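Side-chain contacts in putative tryptophan halogenase (Xanthomonas campestris pv. campestris, PDB 6Y1W), which is a flavin-dependent halogenase that probably binds FAD through a Rossmann-type fold: residues Leu205-Asp208 with Arg212-Gly215; Gly215-Asp220 with Gln363-Val368; Asn332-Gly337 with Ala375-Gln380. All coordinates share one frame; numbering follows the deposited sequence.

How the interactions relate
All three contacts draw on one mixed beta-sheet, whose order runs 212-214, 202-207, 184-195, 44-49, 18-22, 217-220, 333-335, 329-330. Interaction 1 closes the hairpin at one margin and ends at Gly-215, where interaction 2 begins. Their centres lie about 17 Å apart, yet Leu-205 CG packs on Phe-218 CE2. Interactions 2 and 3, with centres about 10 Å apart, alternate along the chain: strands 217-220 and 333-335 are neighbours in the sheet, and 363-368 and 375-380 cover them from the later helical region. Together they join the edge hairpin, inner strands and helices packed on the sheet, whose strand order and GxGxxG pattern would fit a Rossmann-type FAD-binding region; interactions 2 and 3 also reach the second subunit.

Interaction 1 (Leu205-Asp208 with Arg212-Gly215); sequences LVLD and RIEG
Leu-205 and Ile-213 form an antiparallel hydrogen-bonded pair in the hairpin of strands 202-207 and 212-214. Ile-213 N donates to Leu-205 O over 2.8 Å in a nearly straight bond (171°), and the return bond from Leu-205 N to Ile-213 O is equally short but more bent. The same Leu-205 O receives a CA-H...O contact from Arg-212. One residue further on, Val-206 faces Arg-212 as a non-hydrogen-bonded pair.

The apolar part lies on the face carrying Leu-205 and Ile-213. With CG1 of Ile-213 opposite its own carbonyl carbon (chi1 -52°), CD1 reaches the branch of Leu-207 and comes within 4.0 Å of Leu-207 CG. Val-20 and Val-48 of the sheet cover Ile-213.

Charges occupy the second strand on the other face. Arg-212 NH1 donates to Glu-214 OE2 at 2.5 Å; the carboxylate oxygen lies in the guanidinium plane and is met on its anti side, the donor tilted 26° from the carboxylate plane. Arg-212 NE is hydrogen-bonded to Gln-194 OE1, and Glu-214 OE1 bridges to Arg-18.

The hairpin is thus two-sided: its aliphatic side chains continue the buried face of the sheet, while an ion-pair network, probably helping to order the extended arginine, lines the other.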
# COMPACT_ATOMS: atom_id res chain seq x y z
N LEU A 205 25.11 20.60 21.04
CA LEU A 205 25.70 21.53 20.09
C LEU A 205 26.38 22.64 20.87
O LEU A 205 25.95 22.99 21.98
CB LEU A 205 24.66 22.14 19.15
CG LEU A 205 23.69 21.16 18.50
CD1 LEU A 205 22.67 21.96 17.71
CD2 LEU A 205 24.40 20.13 17.59
N VAL A 206 27.48 23.15 20.33
CA VAL A 206 28.17 24.29 20.91
C VAL A 206 28.20 25.41 19.88
O VAL A 206 28.74 25.22 18.78
CB VAL A 206 29.58 23.93 21.39
CG1 VAL A 206 30.19 25.16 22.07
CG2 VAL A 206 29.53 22.76 22.38
N LEU A 207 27.62 26.56 20.23
CA LEU A 207 27.56 27.69 19.31
C LEU A 207 28.87 28.46 19.31
O LEU A 207 29.75 28.27 20.17
CB LEU A 207 26.41 28.63 19.66
CG LEU A 207 25.02 27.98 19.75
CD1 LEU A 207 23.93 29.03 19.93
CD2 LEU A 207 24.73 27.12 18.53
N ASP A 208 28.98 29.40 18.37
CA ASP A 208 30.21 30.17 18.26
C ASP A 208 30.48 31.04 19.48
O ASP A 208 31.63 31.41 19.72
CB ASP A 208 30.16 31.07 17.02
CG ASP A 208 30.44 30.33 15.74
OD1 ASP A 208 30.90 29.16 15.80
OD2 ASP A 208 30.21 30.92 14.66
N ARG A 212 26.17 26.02 25.04
CA ARG A 212 26.03 24.57 24.94
C ARG A 212 24.55 24.21 24.99
O ARG A 212 23.86 24.59 25.94
CB ARG A 212 26.80 23.89 26.07
CG ARG A 212 26.86 22.39 25.96
CD ARG A 212 28.01 21.83 26.80
NE ARG A 212 28.10 20.39 26.63
CZ ARG A 212 27.33 19.53 27.27
NH1 ARG A 212 26.43 19.98 28.14
NH2 ARG A 212 27.46 18.23 27.06
N ILE A 213 24.06 23.52 23.95
CA ILE A 213 22.67 23.07 23.89
C ILE A 213 22.65 21.55 23.93
O ILE A 213 23.02 20.89 22.95
CB ILE A 213 21.94 23.61 22.65
CG1 ILE A 213 22.13 25.13 22.59
CG2 ILE A 213 20.42 23.16 22.66
CD1 ILE A 213 22.08 25.71 21.25
N GLU A 214 22.20 20.99 25.05
CA GLU A 214 22.10 19.55 25.22
C GLU A 214 20.78 19.06 24.64
O GLU A 214 19.81 19.81 24.54
CB GLU A 214 22.17 19.17 26.71
CG GLU A 214 23.58 19.09 27.27
CD GLU A 214 23.64 18.58 28.71
OE1 GLU A 214 22.59 18.34 29.34
OE2 GLU A 214 24.78 18.41 29.20
N GLY A 215 20.76 17.79 24.26
CA GLY A 215 19.50 17.21 23.83
C GLY A 215 19.57 15.70 23.83
O GLY A 215 20.64 15.09 24.00

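Interaction 2 (Gly215-Asp220 with Gln363-Val368); sequences GDLFLD and QTFPQV
The aromatic ring of Phe-365 meets Leu-217 through a single methyl, CD2, which approaches obliquely and lies 3.9 Å from Phe-365 CE1, with CZ of that ring equally near. One face of the ring is covered by its own neighbour in sequence: Pro-366 CD sits 3.4 Å above the plane of the Phe-365 ring, displaced toward the rim. Side chains of Leu-35, Leu-39, Leu-43 and Val-19 also pack on Phe-365, as does Pro-461 of the second subunit.

The leucine points its CB at the loop, and with CG trans to the backbone N (chi1 175°) its branch extends far enough for CD2 to reach both partners; Pro-366 CG is the more distant, at 4.5 Å from Leu-217 CD2. Phe-365, by contrast, leaves its backbone alongside the strand and gains the contact with the far end of its ring. No hydrogen bond joins the two segments, so van der Waals packing among three buried residues carries the contact.

In the fold, strand 217-220 lies between strands 18-22 and 333-335. Residues 363-368 belong to the connection between helix 350-363 and helix 371-397. Through Val-19 Phe-365 packs on strand 18-22, and through Leu-35 and Leu-39 on helix 25-39. The same loop also meets the second subunit, where Gln-367 NE2 bonds to Asp-464 OD2 and His-459 O, both of that subunit.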
# COMPACT_ATOMS: atom_id res chain seq x y z
N GLY A 215 20.76 17.79 24.26
CA GLY A 215 19.50 17.21 23.83
C GLY A 215 19.57 15.70 23.83
O GLY A 215 20.64 15.09 24.00
N ASP A 216 18.40 15.09 23.64
CA ASP A 216 18.28 13.64 23.57
C ASP A 216 18.14 13.15 22.14
O ASP A 216 18.57 12.04 21.82
CB ASP A 216 17.07 13.17 24.39
CG ASP A 216 17.14 13.64 25.84
OD1 ASP A 216 18.22 13.49 26.45
OD2 ASP A 216 16.14 14.21 26.33
N LEU A 217 17.48 13.93 21.31
CA LEU A 217 17.24 13.58 19.91
C LEU A 217 17.52 14.84 19.13
O LEU A 217 17.11 15.92 19.55
CB LEU A 217 15.81 13.13 19.69
CG LEU A 217 15.41 12.86 18.25
CD1 LEU A 217 16.02 11.52 17.78
CD2 LEU A 217 13.88 12.78 18.22
N PHE A 218 18.23 14.70 18.02
CA PHE A 218 18.68 15.82 17.23
C PHE A 218 18.13 15.65 15.83
O PHE A 218 18.29 14.59 15.24
CB PHE A 218 20.21 15.89 17.17
CG PHE A 218 20.83 16.27 18.52
CD1 PHE A 218 20.97 15.33 19.51
CD2 PHE A 218 21.16 17.60 18.78
CE1 PHE A 218 21.49 15.69 20.74
CE2 PHE A 218 21.70 17.97 20.00
CZ PHE A 218 21.87 17.01 20.97
N LEU A 219 17.54 16.70 15.28
CA LEU A 219 17.12 16.66 13.89
C LEU A 219 18.10 17.48 13.06
O LEU A 219 18.29 18.68 13.32
CB LEU A 219 15.71 17.23 13.72
CG LEU A 219 14.64 16.62 14.66
CD1 LEU A 219 13.24 17.19 14.29
CD2 LEU A 219 14.68 15.10 14.65
N ASP A 220 18.69 16.86 12.03
CA ASP A 220 19.65 17.58 11.18
C ASP A 220 18.91 18.20 10.01
O ASP A 220 18.49 17.52 9.07
CB ASP A 220 20.75 16.64 10.67
CG ASP A 220 21.88 17.40 10.03
OD1 ASP A 220 21.67 18.61 9.70
OD2 ASP A 220 22.94 16.82 9.80
N GLN A 363 5.09 9.26 13.75
CA GLN A 363 4.42 7.96 13.87
C GLN A 363 5.27 6.91 14.56
O GLN A 363 4.73 5.88 14.97
CB GLN A 363 3.99 7.47 12.48
CG GLN A 363 2.84 8.29 11.96
CD GLN A 363 2.42 7.90 10.59
OE1 GLN A 363 3.25 7.52 9.78
NE2 GLN A 363 1.14 8.05 10.29
N THR A 364 6.57 7.14 14.71
CA THR A 364 7.43 6.21 15.45
C THR A 364 8.18 6.93 16.56
O THR A 364 9.30 6.57 16.92
CB THR A 364 8.41 5.50 14.51
OG1 THR A 364 9.11 4.48 15.24
CG2 THR A 364 9.39 6.49 13.95
N PHE A 365 7.53 7.95 17.15
CA PHE A 365 8.28 8.84 18.01
C PHE A 365 8.78 8.09 19.25
O PHE A 365 8.02 7.35 19.86
CB PHE A 365 7.49 10.10 18.44
CG PHE A 365 8.42 11.18 18.92
CD1 PHE A 365 9.09 11.98 18.00
CD2 PHE A 365 8.77 11.27 20.26
CE1 PHE A 365 10.02 12.91 18.43
CE2 PHE A 365 9.69 12.22 20.67
CZ PHE A 365 10.32 13.02 19.76
N PRO A 366 10.05 8.24 19.61
CA PRO A 366 10.62 7.38 20.66
C PRO A 366 10.21 7.86 22.05
O PRO A 366 10.26 9.07 22.35
CB PRO A 366 12.13 7.53 20.47
CG PRO A 366 12.28 8.94 19.82
CD PRO A 366 11.09 8.99 18.87
N GLN A 367 9.78 6.92 22.89
CA GLN A 367 10.00 7.08 24.33
C GLN A 367 11.48 6.92 24.64
O GLN A 367 12.08 7.74 25.35
CB GLN A 367 9.21 6.05 25.13
CG GLN A 367 7.75 6.06 24.93
CD GLN A 367 7.03 7.02 25.87
OE1 GLN A 367 7.66 7.89 26.54
NE2 GLN A 367 5.70 6.89 25.91
N VAL A 368 12.07 5.84 24.16
CA VAL A 368 13.51 5.61 24.19
C VAL A 368 13.90 5.24 22.77
O VAL A 368 13.07 4.71 22.02
CB VAL A 368 13.95 4.49 25.18
CG1 VAL A 368 13.52 4.82 26.62
CG2 VAL A 368 13.42 3.11 24.71

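Interaction 3 (Asn332-Gly337 with Ala375-Gln380); sequences NCVALG and AEYNRQ
Tyr-377 reaches from helix 371-397 to strand 333-335 and touches Val-334 with its phenolic end. Its CG stands trans to the backbone N (chi1 -175°), which carries the ring from the helix toward the sheet, so that the hydroxyl is the part that arrives. There OH lies 3.5 Å from Val-334 CG1, and Tyr-377 CZ lies 4.0 Å from the same methyl. The methyl approaches the ring obliquely. Val-334 meets it with CG1 placed trans to its own backbone N (chi1 178°), while CG2 takes no part. Leu-336 adds a lighter touch: its CB is directed neither at the helix nor away from it, yet the end of the branch brings CD2 to 4.2 Å from Tyr-377 OH. The side chain of Leu-336 lies about 5 Å from that of Ala-27, a predicted FAD-binding residue, so this packing borders the probable cofactor site.

A water mediates the polar link. It donates to Ala-335 O over 2.7 Å and to Tyr-377 OH over 2.8 Å, sitting at the ring edge in the ring plane. The hydroxyl is also hydrogen-bonded to Gly-357 O of helix 350-363, and the ring itself has a cation-pi partner in Arg-360 and an edge-to-face neighbour in Trp-329.

Within the helix, Gln-380 NE2 donates to Glu-376 OE2, one turn earlier, at 2.7 Å, using the anti lone pair in a nearly straight bond (172°). Phe-433 of the second subunit packs on both residues.

Chemically, then, a buried hydroxyl is set among methyl groups, and the water and the Gly-357 carbonyl give it polar partners there. The two bonds would orient the hydroxyl, while the ring is probably held by Arg-360, Trp-329 and its packing; the water passes the link on to the strand backbone.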
# COMPACT_ATOMS: atom_id res chain seq x y z
N ASN A 332 21.08 8.88 17.57
CA ASN A 332 20.01 9.78 18.02
C ASN A 332 19.86 11.01 17.12
O ASN A 332 19.48 12.08 17.59
CB ASN A 332 20.22 10.22 19.48
CG ASN A 332 21.47 11.08 19.68
OD1 ASN A 332 22.44 11.01 18.93
ND2 ASN A 332 21.44 11.93 20.69
N CYS A 333 20.12 10.83 15.83
CA CYS A 333 20.04 11.90 14.84
C CYS A 333 19.14 11.48 13.67
O CYS A 333 19.31 10.39 13.11
CB CYS A 333 21.44 12.25 14.33
SG CYS A 333 21.44 13.54 13.05
N VAL A 334 18.16 12.32 13.33
CA VAL A 334 17.31 12.10 12.15
C VAL A 334 17.58 13.23 11.18
O VAL A 334 17.40 14.41 11.52
CB VAL A 334 15.82 12.02 12.52
CG1 VAL A 334 14.98 11.84 11.28
CG2 VAL A 334 15.54 10.85 13.48
N ALA A 335 18.01 12.88 9.95
CA ALA A 335 18.20 13.92 8.93
C ALA A 335 16.90 14.18 8.17
O ALA A 335 16.15 13.26 7.85
CB ALA A 335 19.30 13.52 7.94
N LEU A 336 16.66 15.46 7.84
CA LEU A 336 15.51 15.87 7.05
C LEU A 336 15.92 16.83 5.94
O LEU A 336 16.91 17.55 6.07
CB LEU A 336 14.48 16.57 7.95
CG LEU A 336 13.91 15.76 9.09
CD1 LEU A 336 13.16 16.67 10.09
CD2 LEU A 336 12.94 14.67 8.53
N GLY A 337 15.14 16.86 4.86
CA GLY A 337 15.45 17.80 3.79
C GLY A 337 16.76 17.48 3.11
O GLY A 337 17.10 16.32 2.94
N ALA A 375 15.72 0.99 12.44
CA ALA A 375 15.80 0.15 11.25
C ALA A 375 14.53 0.23 10.41
O ALA A 375 14.59 0.27 9.18
CB ALA A 375 16.08 -1.30 11.67
N GLU A 376 13.37 0.22 11.06
CA GLU A 376 12.11 0.32 10.34
C GLU A 376 12.00 1.68 9.65
O GLU A 376 11.61 1.76 8.48
CB GLU A 376 10.95 0.10 11.30
CG GLU A 376 9.54 0.36 10.76
CD GLU A 376 9.06 -0.64 9.72
OE1 GLU A 376 9.55 -1.78 9.71
OE2 GLU A 376 8.18 -0.27 8.90
N TYR A 377 12.38 2.74 10.37
CA TYR A 377 12.33 4.08 9.81
C TYR A 377 13.18 4.18 8.55
O TYR A 377 12.71 4.65 7.51
CB TYR A 377 12.79 5.09 10.87
CG TYR A 377 12.66 6.56 10.45
CD1 TYR A 377 13.62 7.16 9.67
CD2 TYR A 377 11.57 7.32 10.86
CE1 TYR A 377 13.50 8.50 9.27
CE2 TYR A 377 11.45 8.69 10.46
CZ TYR A 377 12.43 9.25 9.68
OH TYR A 377 12.35 10.57 9.27
N ASN A 378 14.42 3.69 8.62
CA ASN A 378 15.34 3.77 7.49
C ASN A 378 14.83 2.94 6.33
O ASN A 378 14.96 3.35 5.17
CB ASN A 378 16.73 3.29 7.91
CG ASN A 378 17.42 4.32 8.74
OD1 ASN A 378 17.19 5.53 8.57
ND2 ASN A 378 18.28 3.87 9.67
N ARG A 379 14.24 1.78 6.62
CA ARG A 379 13.74 0.92 5.53
C ARG A 379 12.63 1.61 4.74
O ARG A 379 12.61 1.56 3.50
CB ARG A 379 13.23 -0.40 6.12
CG ARG A 379 12.99 -1.48 5.09
CD ARG A 379 12.06 -2.55 5.64
NE ARG A 379 10.68 -2.21 5.34
CZ ARG A 379 9.74 -2.06 6.26
NH1 ARG A 379 10.06 -2.24 7.52
NH2 ARG A 379 8.50 -1.73 5.92
N GLN A 380 11.69 2.22 5.45
CA GLN A 380 10.59 2.92 4.79
C GLN A 380 11.12 4.10 4.01
O GLN A 380 10.72 4.32 2.86
CB GLN A 380 9.57 3.38 5.83
CG GLN A 380 8.79 2.30 6.56
CD GLN A 380 7.65 2.90 7.37
OE1 GLN A 380 7.16 4.00 7.07
NE2 GLN A 380 7.23 2.19 8.42
O HOH W 1 14.28 11.34 7.38